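Local structure of FKBP-type peptidyl-prolyl cis-trans isomerase FkpA (Escherichia coli, 1Q6H) at residues E105-F110 against N211-F216; G115-T118 against V124-V127; V144-T149 against P175-G180; K182-K185 against K189-L192. The protein catalyses the cis-trans isomerization of peptide bonds preceding proline and acts as a chaperone in the periplasm, thereby assisting protein folding. All blocks are in the same frame, centred on the assembly; numbering follows the deposited sequence.

Contact 1 joins the C-terminal end of the long helix 70-112 to the start of strand 214-223, and along the chain it encloses the other three, which follow one another in the order contact 2, contact 3, contact 4. All four reach one antiparallel sheet. The centres of contacts 3 and 4 are about 8 Å apart, those of contacts 2 and 4 about 9 Å, and those of contacts 1 and 4 about 16 Å. Phe110 links contact 1 to contact 2, Phe216 links it to contact 3, and Gly180 joins contacts 3 and 4. The helix from the N-terminal region thus ends against the sheet of the FKBP domain.

Contact 1 (E105-F110 against N211-F216); sequences EYREKF and NSTLVF
Arg107, near the end of the long helix 70-112, reaches across to Thr213, which leads into strand 214-223 of the FKBP sheet; this is a helix-on-sheet docking, with the two CA atoms 8.0 Å apart. At its root, Arg107 CB touches Val124 of the neighbouring hairpin and takes no part in meeting Thr213. Next along the chain, CG lies 3.8 Å from Thr213 CG2, and CD rests at nearly the same distance from both branches of the threonine. A bend at chi3 (-53°) then brings the guanidinium round so that NH1 meets the hydroxyl. The resulting hydrogen bond, NH1 to Thr213 OG1, is short at 2.7 Å. OG1 sits at the edge of the guanidinium, only 5° out of its plane, but the N-H points somewhat aside, with an angle of 139° at the hydrogen. The apolar half of the arginine packs on the methyl while its charged end grips the buried hydroxyl. A leucine at Arg107 would probably leave Thr213 OG1 without this donor and remove one polar tie between the helix and the chain leading into strand 214-223.

Beside this pair, Tyr106 stands at about a right angle to Val215, and its side chain also touches Ile151. The valine contributes one methyl, approaching the ring obliquely: Val215 CG2 lies 4.0 Å from Tyr106 CE1 and 3.8 Å from Tyr106 OH.

Contact 2 (G115-T118 against V124-V127); sequences GVKT and VYQV
Lys117 and Tyr125 face each other as an antiparallel hydrogen-bonded pair, tied by two short backbone bonds: Lys117 N to Tyr125 O, 2.8 Å and almost straight at 176°, and Tyr125 N to Lys117 O, also 2.8 Å. Towards the open end of the ladder the strands are joined through solvent. One water gives a hydrogen bond to Gly115 O (2.7 Å) and takes one from Val127 N; a second donates to both Gly115 O and Val127 O, so that the glycine carbonyl is gripped twice. A third water binds Tyr125 OH at 2.6 Å and makes a weak bond to Thr118 O.

The Lys117-Tyr125 pair also packs through its side chains. Tyr125 CG lies between the backbone N and the carbonyl carbon (chi1 66°), which swings the ring over the lysine's stem. Lys117 CB sits above one face, 4.0 Å from the ring centroid and displaced toward the rim, a CH-pi contact; CD passes by the hydroxyl, while the extended chain carries the ammonium away from the strand. On the other side of the hairpin, Val116 and Val124 bring their CG1 methyls to 3.4 Å, tighter than ordinary carbon contact, and Thr118 OG1 rests against Val124 CG2. Phe110 of helix 70-112 lies against both valines.

Since only five residues separate the strands, the arrangement is a short beta hairpin; its second strand is bonded through Val124 and Gln126 to strand 189-194, which attaches the hairpin to the antiparallel FKBP sheet.

Contact 3 (V144-T149 against P175-G180); sequences VNYKGT and PGWTEG
Val144 opens the contact by touching the far corner of the Trp177 indole: its CG2 lies 3.8 Å from Trp177 CZ3, approaching obliquely, while CG1 meets the same carbon close to the plane of the ring. Two residues on, Tyr146 again points to the helix. Its CB lies in the indole plane, 3.8 Å from Trp177 CH2, and its ring stands upright to receive the CZ2-CH2 edge on one face. In this T-shaped pair the six-membered rings' centroids are 5.4 Å apart, their planes at 78°. A chi1 of 64° lifts the ring over its own backbone and turns its face to the tryptophan; the hydroxyl is bonded to Asp157 and Arg162. Gly148 touches the rim of the Phe216 ring through its CA; that ring makes another edge-to-face contact with Trp177, and Phe168 meets the indole as well.

Strand 141-150 and helix 175-180 thus meet around a tryptophan that, as in FKBP12, probably forms the floor of the proline-binding pocket. All three touching residues are buried and meet through carbon alone, so the grip rests on shape and ring electrostatics; with Tyr146 and Phe216 each presenting a face to its edge, the indole is unlikely to turn readily.

Contact 4 (K182-K185 against K189-L192); sequences KNIK and KIKL
Asn183 carries the one flat side-chain group at this contact, yet it meets Ile190 through its stem: Asn183 CB lies 3.9 Å from Ile190 CD1. The amide itself is turned to other neighbours, with ND2 making a weak hydrogen bond to Gly180 O and lying 3.8 Å from CE1 of the Tyr125 ring.

Ile184 does most of the touching. With chi1 at 49° the longer branch heads for the strand. There CD1 reaches Ile190 CG2 at 3.7 Å and lies 3.8 Å from Lys189 N, while Ile184 CG2 settles against Ile190 CB at 4.1 Å and Lys189 O at 4.0 Å. The two isoleucines thus cross at a slant. An alanine at Ile184 is likely to open a gap beside Ile190 CG2 and to remove the cover over Lys189 N. Val127 and Leu220 adjoin the same side chain, so the loop after helix 175-180 is pressed onto three strands of the sheet.

Side chain meets side chain through carbon, the isoleucine also lying against the Lys189 backbone, without hydrogen bonds between the segments. Lys182 and Lys189 point away, Lys182 to a salt bridge with Asp138, so the loop's hold on strand 189-194 depends on the fit of branched hydrocarbon.

Contact 1 (E105-F110 against N211-F216)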
loop_
_atom_site.group_PDB
_atom_site.type_symbol
_atom_site.label_atom_id
_atom_site.label_comp_id
_atom_site.label_asym_id
_atom_site.label_seq_id
_atom_site.Cartn_x
_atom_site.Cartn_y
_atom_site.Cartn_z
ATOM N N GLU A 105 -23.854 10.492 31.443
ATOM C CA GLU A 105 -25.208 11.004 31.599
ATOM C C GLU A 105 -26.173 9.826 31.560
ATOM O O GLU A 105 -27.105 9.731 32.366
ATOM C CB GLU A 105 -25.504 12.001 30.484
ATOM C CG GLU A 105 -26.930 12.523 30.478
ATOM C CD GLU A 105 -27.119 13.709 29.565
ATOM O OE1 GLU A 105 -26.752 13.617 28.372
ATOM O OE2 GLU A 105 -27.642 14.741 30.037
ATOM N N TYR A 106 -25.927 8.923 30.620
ATOM C CA TYR A 106 -26.744 7.731 30.470
ATOM C C TYR A 106 -26.695 6.881 31.726
ATOM O O TYR A 106 -27.744 6.449 32.231
ATOM C CB TYR A 106 -26.250 6.932 29.281
ATOM C CG TYR A 106 -27.036 5.671 28.999
ATOM C CD1 TYR A 106 -26.711 4.484 29.629
ATOM C CD2 TYR A 106 -28.064 5.666 28.080
ATOM C CE1 TYR A 106 -27.399 3.329 29.365
ATOM C CE2 TYR A 106 -28.768 4.505 27.812
ATOM C CZ TYR A 106 -28.422 3.341 28.458
ATOM O OH TYR A 106 -29.102 2.175 28.227
ATOM N N ARG A 107 -25.481 6.638 32.227
ATOM C CA ARG A 107 -25.291 5.826 33.426
ATOM C C ARG A 107 -25.968 6.425 34.659
ATOM O O ARG A 107 -26.581 5.697 35.444
ATOM C CB ARG A 107 -23.804 5.607 33.754
ATOM C CG ARG A 107 -23.045 4.848 32.699
ATOM C CD ARG A 107 -21.713 4.260 33.175
ATOM N NE ARG A 107 -20.879 5.290 33.783
ATOM C CZ ARG A 107 -20.087 6.138 33.131
ATOM N NH1 ARG A 107 -19.972 6.129 31.803
ATOM N NH2 ARG A 107 -19.428 7.040 33.825
ATOM N N GLU A 108 -25.838 7.725 34.835
ATOM C CA GLU A 108 -26.395 8.407 36.000
ATOM C C GLU A 108 -27.914 8.359 36.043
ATOM O O GLU A 108 -28.490 8.124 37.076
ATOM C CB GLU A 108 -25.910 9.840 36.047
ATOM C CG GLU A 108 -24.439 9.946 36.410
ATOM C CD GLU A 108 -24.168 9.687 37.880
ATOM O OE1 GLU A 108 -24.718 10.447 38.712
ATOM O OE2 GLU A 108 -23.392 8.743 38.205
ATOM N N LYS A 109 -28.545 8.566 34.907
ATOM C CA LYS A 109 -29.979 8.457 34.818
ATOM C C LYS A 109 -30.427 6.991 35.098
ATOM O O LYS A 109 -31.278 6.755 35.943
ATOM C CB LYS A 109 -30.440 8.926 33.443
ATOM C CG LYS A 109 -31.943 9.081 33.295
ATOM C CD LYS A 109 -32.299 9.523 31.881
ATOM C CE LYS A 109 -33.763 9.267 31.556
ATOM N NZ LYS A 109 -34.680 9.961 32.488
ATOM N N PHE A 110 -29.826 6.016 34.420
ATOM C CA PHE A 110 -30.205 4.618 34.575
ATOM C C PHE A 110 -30.024 4.153 36.002
ATOM O O PHE A 110 -30.880 3.426 36.549
ATOM C CB PHE A 110 -29.374 3.726 33.640
ATOM C CG PHE A 110 -29.707 2.272 33.743
ATOM C CD1 PHE A 110 -30.988 1.834 33.490
ATOM C CD2 PHE A 110 -28.754 1.355 34.116
ATOM C CE1 PHE A 110 -31.302 0.526 33.599
ATOM C CE2 PHE A 110 -29.066 0.025 34.227
ATOM C CZ PHE A 110 -30.342 -0.394 33.970
ATOM N N ASN A 211 -14.076 5.827 24.579
ATOM C CA ASN A 211 -14.847 6.128 25.765
ATOM C C ASN A 211 -16.345 5.758 25.695
ATOM O O ASN A 211 -17.197 6.497 26.150
ATOM C CB ASN A 211 -14.650 7.585 26.143
ATOM C CG ASN A 211 -13.290 7.830 26.775
ATOM O OD1 ASN A 211 -12.670 6.904 27.292
ATOM N ND2 ASN A 211 -12.814 9.074 26.713
ATOM N N SER A 212 -16.652 4.610 25.107
ATOM C CA SER A 212 -18.027 4.139 25.029
ATOM C C SER A 212 -18.469 3.403 26.286
ATOM O O SER A 212 -17.810 2.492 26.766
ATOM C CB SER A 212 -18.225 3.195 23.841
ATOM O OG SER A 212 -18.058 3.876 22.606
ATOM N N THR A 213 -19.569 3.860 26.844
ATOM C CA THR A 213 -20.271 3.083 27.842
ATOM C C THR A 213 -20.961 1.945 27.080
ATOM O O THR A 213 -21.522 2.153 25.972
ATOM C CB THR A 213 -21.264 3.966 28.579
ATOM O OG1 THR A 213 -20.552 4.790 29.514
ATOM C CG2 THR A 213 -22.210 3.141 29.447
ATOM N N LEU A 214 -20.859 0.732 27.624
ATOM C CA LEU A 214 -21.414 -0.443 26.966
ATOM C C LEU A 214 -22.627 -0.981 27.719
ATOM O O LEU A 214 -22.569 -1.122 28.934
ATOM C CB LEU A 214 -20.368 -1.561 26.892
ATOM C CG LEU A 214 -19.002 -1.197 26.310
ATOM C CD1 LEU A 214 -18.100 -2.448 26.280
ATOM C CD2 LEU A 214 -19.173 -0.560 24.929
ATOM N N VAL A 215 -23.680 -1.345 26.984
ATOM C CA VAL A 215 -24.856 -1.956 27.569
ATOM C C VAL A 215 -24.934 -3.432 27.177
ATOM O O VAL A 215 -25.071 -3.748 25.990
ATOM C CB VAL A 215 -26.129 -1.284 27.078
ATOM C CG1 VAL A 215 -27.335 -1.782 27.882
ATOM C CG2 VAL A 215 -26.004 0.251 27.195
ATOM N N PHE A 216 -24.811 -4.325 28.160
ATOM C CA PHE A 216 -24.937 -5.775 27.937
ATOM C C PHE A 216 -26.159 -6.384 28.646
ATOM O O PHE A 216 -26.320 -6.258 29.861
ATOM C CB PHE A 216 -23.722 -6.540 28.460
ATOM C CG PHE A 216 -22.488 -6.369 27.657
ATOM C CD1 PHE A 216 -22.257 -7.147 26.542
ATOM C CD2 PHE A 216 -21.532 -5.423 28.023
ATOM C CE1 PHE A 216 -21.098 -6.973 25.800
ATOM C CE2 PHE A 216 -20.417 -5.241 27.297
ATOM C CZ PHE A 216 -20.169 -6.024 26.192
#

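Contact 2 (G115-T118 against V124-V127)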
loop_
_atom_site.group_PDB
_atom_site.type_symbol
_atom_site.label_atom_id
_atom_site.label_comp_id
_atom_site.label_asym_id
_atom_site.label_seq_id
_atom_site.Cartn_x
_atom_site.Cartn_y
_atom_site.Cartn_z
ATOM N N GLY A 115 -34.553 -0.907 40.986
ATOM C CA GLY A 115 -33.824 -2.137 40.788
ATOM C C GLY A 115 -32.388 -2.033 40.309
ATOM O O GLY A 115 -31.678 -3.063 40.228
ATOM N N VAL A 116 -31.945 -0.819 39.995
ATOM C CA VAL A 116 -30.583 -0.640 39.496
ATOM C C VAL A 116 -29.642 -0.294 40.641
ATOM O O VAL A 116 -30.011 0.442 41.561
ATOM C CB VAL A 116 -30.544 0.463 38.455
ATOM C CG1 VAL A 116 -29.158 0.547 37.805
ATOM C CG2 VAL A 116 -31.641 0.210 37.413
ATOM N N LYS A 117 -28.444 -0.857 40.594
ATOM C CA LYS A 117 -27.413 -0.580 41.588
ATOM C C LYS A 117 -26.146 -0.080 40.926
ATOM O O LYS A 117 -25.937 -0.294 39.717
ATOM C CB LYS A 117 -27.135 -1.836 42.424
ATOM C CG LYS A 117 -28.270 -2.159 43.420
ATOM C CD LYS A 117 -28.063 -3.497 44.080
ATOM C CE LYS A 117 -29.152 -3.777 45.132
ATOM N NZ LYS A 117 -29.071 -5.190 45.617
ATOM N N THR A 118 -25.365 0.684 41.693
ATOM C CA THR A 118 -24.061 1.146 41.261
ATOM C C THR A 118 -23.046 0.509 42.182
ATOM O O THR A 118 -23.188 0.571 43.394
ATOM C CB THR A 118 -23.988 2.659 41.323
ATOM O OG1 THR A 118 -24.965 3.230 40.433
ATOM C CG2 THR A 118 -22.604 3.156 40.771
ATOM N N VAL A 124 -22.622 -0.072 36.679
ATOM C CA VAL A 124 -24.031 0.040 36.971
ATOM C C VAL A 124 -24.716 -1.252 36.519
ATOM O O VAL A 124 -24.447 -1.782 35.425
ATOM C CB VAL A 124 -24.627 1.267 36.285
ATOM C CG1 VAL A 124 -26.118 1.401 36.549
ATOM C CG2 VAL A 124 -23.858 2.516 36.695
ATOM N N TYR A 125 -25.564 -1.816 37.370
ATOM C CA TYR A 125 -26.175 -3.095 37.022
ATOM C C TYR A 125 -27.567 -3.298 37.549
ATOM O O TYR A 125 -27.991 -2.692 38.527
ATOM C CB TYR A 125 -25.275 -4.251 37.468
ATOM C CG TYR A 125 -25.123 -4.394 38.947
ATOM C CD1 TYR A 125 -24.101 -3.738 39.620
ATOM C CD2 TYR A 125 -26.001 -5.152 39.683
ATOM C CE1 TYR A 125 -23.961 -3.844 40.963
ATOM C CE2 TYR A 125 -25.864 -5.272 41.030
ATOM C CZ TYR A 125 -24.837 -4.612 41.670
ATOM O OH TYR A 125 -24.660 -4.715 43.021
ATOM N N GLN A 126 -28.283 -4.171 36.857
ATOM C CA GLN A 126 -29.650 -4.506 37.198
ATOM C C GLN A 126 -29.828 -6.005 37.126
ATOM O O GLN A 126 -29.764 -6.600 36.056
ATOM C CB GLN A 126 -30.594 -3.836 36.240
ATOM C CG GLN A 126 -32.050 -4.106 36.526
ATOM C CD GLN A 126 -32.927 -3.496 35.476
ATOM O OE1 GLN A 126 -32.506 -3.330 34.323
ATOM N NE2 GLN A 126 -34.145 -3.159 35.852
ATOM N N VAL A 127 -30.039 -6.619 38.281
ATOM C CA VAL A 127 -30.271 -8.037 38.333
ATOM C C VAL A 127 -31.681 -8.214 37.865
ATOM O O VAL A 127 -32.577 -7.516 38.322
ATOM C CB VAL A 127 -30.137 -8.631 39.759
ATOM C CG1 VAL A 127 -30.508 -10.129 39.787
ATOM C CG2 VAL A 127 -28.725 -8.428 40.295
HETATM O O HOH W 1 -29.828 -4.992 40.672
HETATM O O HOH W 2 -33.161 -5.374 39.736
HETATM O O HOH W 3 -23.561 -2.639 44.214
#

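Contact 3 (V144-T149 against P175-G180)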
loop_
_atom_site.group_PDB
_atom_site.type_symbol
_atom_site.label_atom_id
_atom_site.label_comp_id
_atom_site.label_asym_id
_atom_site.label_seq_id
_atom_site.Cartn_x
_atom_site.Cartn_y
_atom_site.Cartn_z
ATOM N N VAL A 144 -22.299 -17.854 28.699
ATOM C CA VAL A 144 -23.323 -16.844 28.645
ATOM C C VAL A 144 -23.910 -16.606 27.267
ATOM O O VAL A 144 -23.266 -16.795 26.260
ATOM C CB VAL A 144 -22.785 -15.464 29.081
ATOM C CG1 VAL A 144 -22.343 -15.457 30.535
ATOM C CG2 VAL A 144 -21.621 -15.031 28.189
ATOM N N ASN A 145 -25.150 -16.151 27.266
ATOM C CA ASN A 145 -25.728 -15.579 26.096
ATOM C C ASN A 145 -25.780 -14.084 26.419
ATOM O O ASN A 145 -25.997 -13.681 27.572
ATOM C CB ASN A 145 -27.125 -16.135 25.837
ATOM C CG ASN A 145 -27.097 -17.480 25.174
ATOM O OD1 ASN A 145 -26.284 -17.736 24.286
ATOM N ND2 ASN A 145 -27.999 -18.345 25.581
ATOM N N TYR A 146 -25.560 -13.248 25.423
ATOM C CA TYR A 146 -25.635 -11.834 25.675
ATOM C C TYR A 146 -25.855 -11.062 24.433
ATOM O O TYR A 146 -25.594 -11.541 23.340
ATOM C CB TYR A 146 -24.339 -11.324 26.290
ATOM C CG TYR A 146 -23.173 -11.475 25.368
ATOM C CD1 TYR A 146 -22.457 -12.645 25.335
ATOM C CD2 TYR A 146 -22.795 -10.443 24.519
ATOM C CE1 TYR A 146 -21.397 -12.801 24.477
ATOM C CE2 TYR A 146 -21.742 -10.578 23.683
ATOM C CZ TYR A 146 -21.041 -11.764 23.655
ATOM O OH TYR A 146 -19.996 -11.920 22.782
ATOM N N LYS A 147 -26.320 -9.840 24.637
ATOM C CA LYS A 147 -26.417 -8.861 23.582
ATOM C C LYS A 147 -25.732 -7.579 24.074
ATOM O O LYS A 147 -25.968 -7.130 25.216
ATOM C CB LYS A 147 -27.866 -8.630 23.244
ATOM C CG LYS A 147 -28.082 -7.499 22.334
ATOM C CD LYS A 147 -29.536 -7.394 21.967
ATOM C CE LYS A 147 -30.283 -6.426 22.841
ATOM N NZ LYS A 147 -31.450 -5.903 22.032
ATOM N N GLY A 148 -24.882 -7.009 23.223
ATOM C CA GLY A 148 -24.141 -5.795 23.553
ATOM C C GLY A 148 -24.493 -4.613 22.657
ATOM O O GLY A 148 -24.379 -4.715 21.426
ATOM N N THR A 149 -24.954 -3.511 23.260
ATOM C CA THR A 149 -25.296 -2.303 22.519
ATOM C C THR A 149 -24.587 -1.068 23.069
ATOM O O THR A 149 -24.237 -0.999 24.245
ATOM C CB THR A 149 -26.800 -1.996 22.566
ATOM O OG1 THR A 149 -27.224 -1.888 23.924
ATOM C CG2 THR A 149 -27.657 -3.128 21.997
ATOM N N PRO A 175 -13.044 -5.969 32.737
ATOM C CA PRO A 175 -13.341 -5.913 34.167
ATOM C C PRO A 175 -14.834 -5.795 34.485
ATOM O O PRO A 175 -15.320 -6.310 35.485
ATOM C CB PRO A 175 -12.627 -4.612 34.604
ATOM C CG PRO A 175 -11.626 -4.351 33.628
ATOM C CD PRO A 175 -12.059 -4.944 32.332
ATOM N N GLY A 176 -15.560 -5.094 33.629
ATOM C CA GLY A 176 -16.981 -4.922 33.845
ATOM C C GLY A 176 -17.716 -6.262 33.867
ATOM O O GLY A 176 -18.676 -6.431 34.618
ATOM N N TRP A 177 -17.278 -7.191 33.013
ATOM C CA TRP A 177 -17.868 -8.493 32.933
ATOM C C TRP A 177 -17.414 -9.295 34.135
ATOM O O TRP A 177 -18.219 -9.963 34.771
ATOM C CB TRP A 177 -17.499 -9.218 31.628
ATOM C CG TRP A 177 -18.472 -9.042 30.541
ATOM C CD1 TRP A 177 -18.560 -7.996 29.692
ATOM C CD2 TRP A 177 -19.495 -9.951 30.155
ATOM N NE1 TRP A 177 -19.586 -8.187 28.795
ATOM C CE2 TRP A 177 -20.163 -9.394 29.052
ATOM C CE3 TRP A 177 -19.939 -11.168 30.653
ATOM C CZ2 TRP A 177 -21.236 -10.015 28.434
ATOM C CZ3 TRP A 177 -20.992 -11.791 30.040
ATOM C CH2 TRP A 177 -21.634 -11.214 28.938
ATOM N N THR A 178 -16.117 -9.266 34.400
ATOM C CA THR A 178 -15.555 -9.978 35.533
ATOM C C THR A 178 -16.284 -9.666 36.840
ATOM O O THR A 178 -16.645 -10.563 37.582
ATOM C CB THR A 178 -14.089 -9.612 35.692
ATOM O OG1 THR A 178 -13.362 -9.981 34.510
ATOM C CG2 THR A 178 -13.460 -10.427 36.830
ATOM N N GLU A 179 -16.472 -8.385 37.115
ATOM C CA GLU A 179 -17.201 -7.951 38.293
ATOM C C GLU A 179 -18.692 -8.219 38.186
ATOM O O GLU A 179 -19.303 -8.733 39.118
ATOM C CB GLU A 179 -17.021 -6.445 38.455
ATOM C CG GLU A 179 -17.811 -5.819 39.584
ATOM C CD GLU A 179 -17.657 -4.305 39.623
ATOM O OE1 GLU A 179 -16.861 -3.700 38.804
ATOM O OE2 GLU A 179 -18.334 -3.715 40.486
ATOM N N GLY A 180 -19.279 -7.813 37.077
ATOM C CA GLY A 180 -20.718 -7.893 36.898
ATOM C C GLY A 180 -21.320 -9.261 37.116
ATOM O O GLY A 180 -22.326 -9.400 37.815
#

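Contact 4 (K182-K185 against K189-L192)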
loop_
_atom_site.group_PDB
_atom_site.type_symbol
_atom_site.label_atom_id
_atom_site.label_comp_id
_atom_site.label_asym_id
_atom_site.label_seq_id
_atom_site.Cartn_x
_atom_site.Cartn_y
_atom_site.Cartn_z
ATOM N N LYS A 182 -20.393 -11.655 38.838
ATOM C CA LYS A 182 -20.366 -12.138 40.223
ATOM C C LYS A 182 -21.642 -11.772 41.010
ATOM O O LYS A 182 -21.834 -12.229 42.152
ATOM C CB LYS A 182 -19.132 -11.589 40.944
ATOM C CG LYS A 182 -17.834 -12.129 40.405
ATOM C CD LYS A 182 -16.619 -11.528 41.048
ATOM C CE LYS A 182 -15.332 -12.093 40.377
ATOM N NZ LYS A 182 -14.130 -11.401 40.745
ATOM N N ASN A 183 -22.492 -10.936 40.420
ATOM C CA ASN A 183 -23.715 -10.489 41.074
ATOM C C ASN A 183 -24.930 -11.395 40.835
ATOM O O ASN A 183 -26.017 -11.088 41.314
ATOM C CB ASN A 183 -24.072 -9.086 40.597
ATOM C CG ASN A 183 -23.108 -8.045 41.102
ATOM O OD1 ASN A 183 -22.874 -7.963 42.289
ATOM N ND2 ASN A 183 -22.553 -7.242 40.203
ATOM N N ILE A 184 -24.753 -12.476 40.069
ATOM C CA ILE A 184 -25.817 -13.426 39.809
ATOM C C ILE A 184 -25.199 -14.815 39.892
ATOM O O ILE A 184 -23.988 -14.950 40.154
ATOM C CB ILE A 184 -26.492 -13.237 38.436
ATOM C CG1 ILE A 184 -25.482 -13.112 37.288
ATOM C CG2 ILE A 184 -27.443 -12.084 38.442
ATOM C CD1 ILE A 184 -26.150 -13.226 35.919
ATOM N N LYS A 185 -26.021 -15.826 39.636
ATOM C CA LYS A 185 -25.604 -17.228 39.717
ATOM C C LYS A 185 -26.101 -17.940 38.501
ATOM O O LYS A 185 -26.788 -17.346 37.688
ATOM C CB LYS A 185 -26.150 -17.827 41.021
ATOM C CG LYS A 185 -25.687 -16.950 42.222
ATOM C CD LYS A 185 -26.111 -17.478 43.554
ATOM C CE LYS A 185 -24.910 -17.376 44.541
ATOM N NZ LYS A 185 -24.607 -15.940 44.970
ATOM N N LYS A 189 -29.840 -13.654 35.107
ATOM C CA LYS A 189 -29.818 -12.713 34.008
ATOM C C LYS A 189 -29.530 -11.346 34.603
ATOM O O LYS A 189 -30.073 -11.000 35.653
ATOM C CB LYS A 189 -31.177 -12.685 33.307
ATOM C CG LYS A 189 -31.667 -14.048 32.926
ATOM C CD LYS A 189 -32.996 -14.023 32.211
ATOM C CE LYS A 189 -33.364 -15.436 31.716
ATOM N NZ LYS A 189 -32.735 -16.519 32.514
ATOM N N ILE A 190 -28.679 -10.562 33.952
ATOM C CA ILE A 190 -28.293 -9.266 34.498
ATOM C C ILE A 190 -28.012 -8.314 33.370
ATOM O O ILE A 190 -27.570 -8.730 32.319
ATOM C CB ILE A 190 -27.044 -9.405 35.364
ATOM C CG1 ILE A 190 -26.709 -8.077 36.033
ATOM C CG2 ILE A 190 -25.821 -9.859 34.529
ATOM C CD1 ILE A 190 -25.688 -8.241 37.168
ATOM N N LYS A 191 -28.369 -7.053 33.565
ATOM C CA LYS A 191 -28.040 -6.029 32.616
ATOM C C LYS A 191 -26.861 -5.264 33.187
ATOM O O LYS A 191 -26.854 -4.836 34.368
ATOM C CB LYS A 191 -29.238 -5.143 32.365
ATOM C CG LYS A 191 -28.984 -3.929 31.503
ATOM C CD LYS A 191 -30.319 -3.189 31.268
ATOM C CE LYS A 191 -30.129 -1.826 30.620
ATOM N NZ LYS A 191 -31.441 -1.300 30.073
ATOM N N LEU A 192 -25.835 -5.113 32.371
ATOM C CA LEU A 192 -24.637 -4.395 32.799
ATOM C C LEU A 192 -24.491 -3.137 31.997
ATOM O O LEU A 192 -24.606 -3.166 30.762
ATOM C CB LEU A 192 -23.385 -5.260 32.614
ATOM C CG LEU A 192 -23.372 -6.610 33.311
ATOM C CD1 LEU A 192 -22.167 -7.408 32.896
ATOM C CD2 LEU A 192 -23.386 -6.472 34.776
#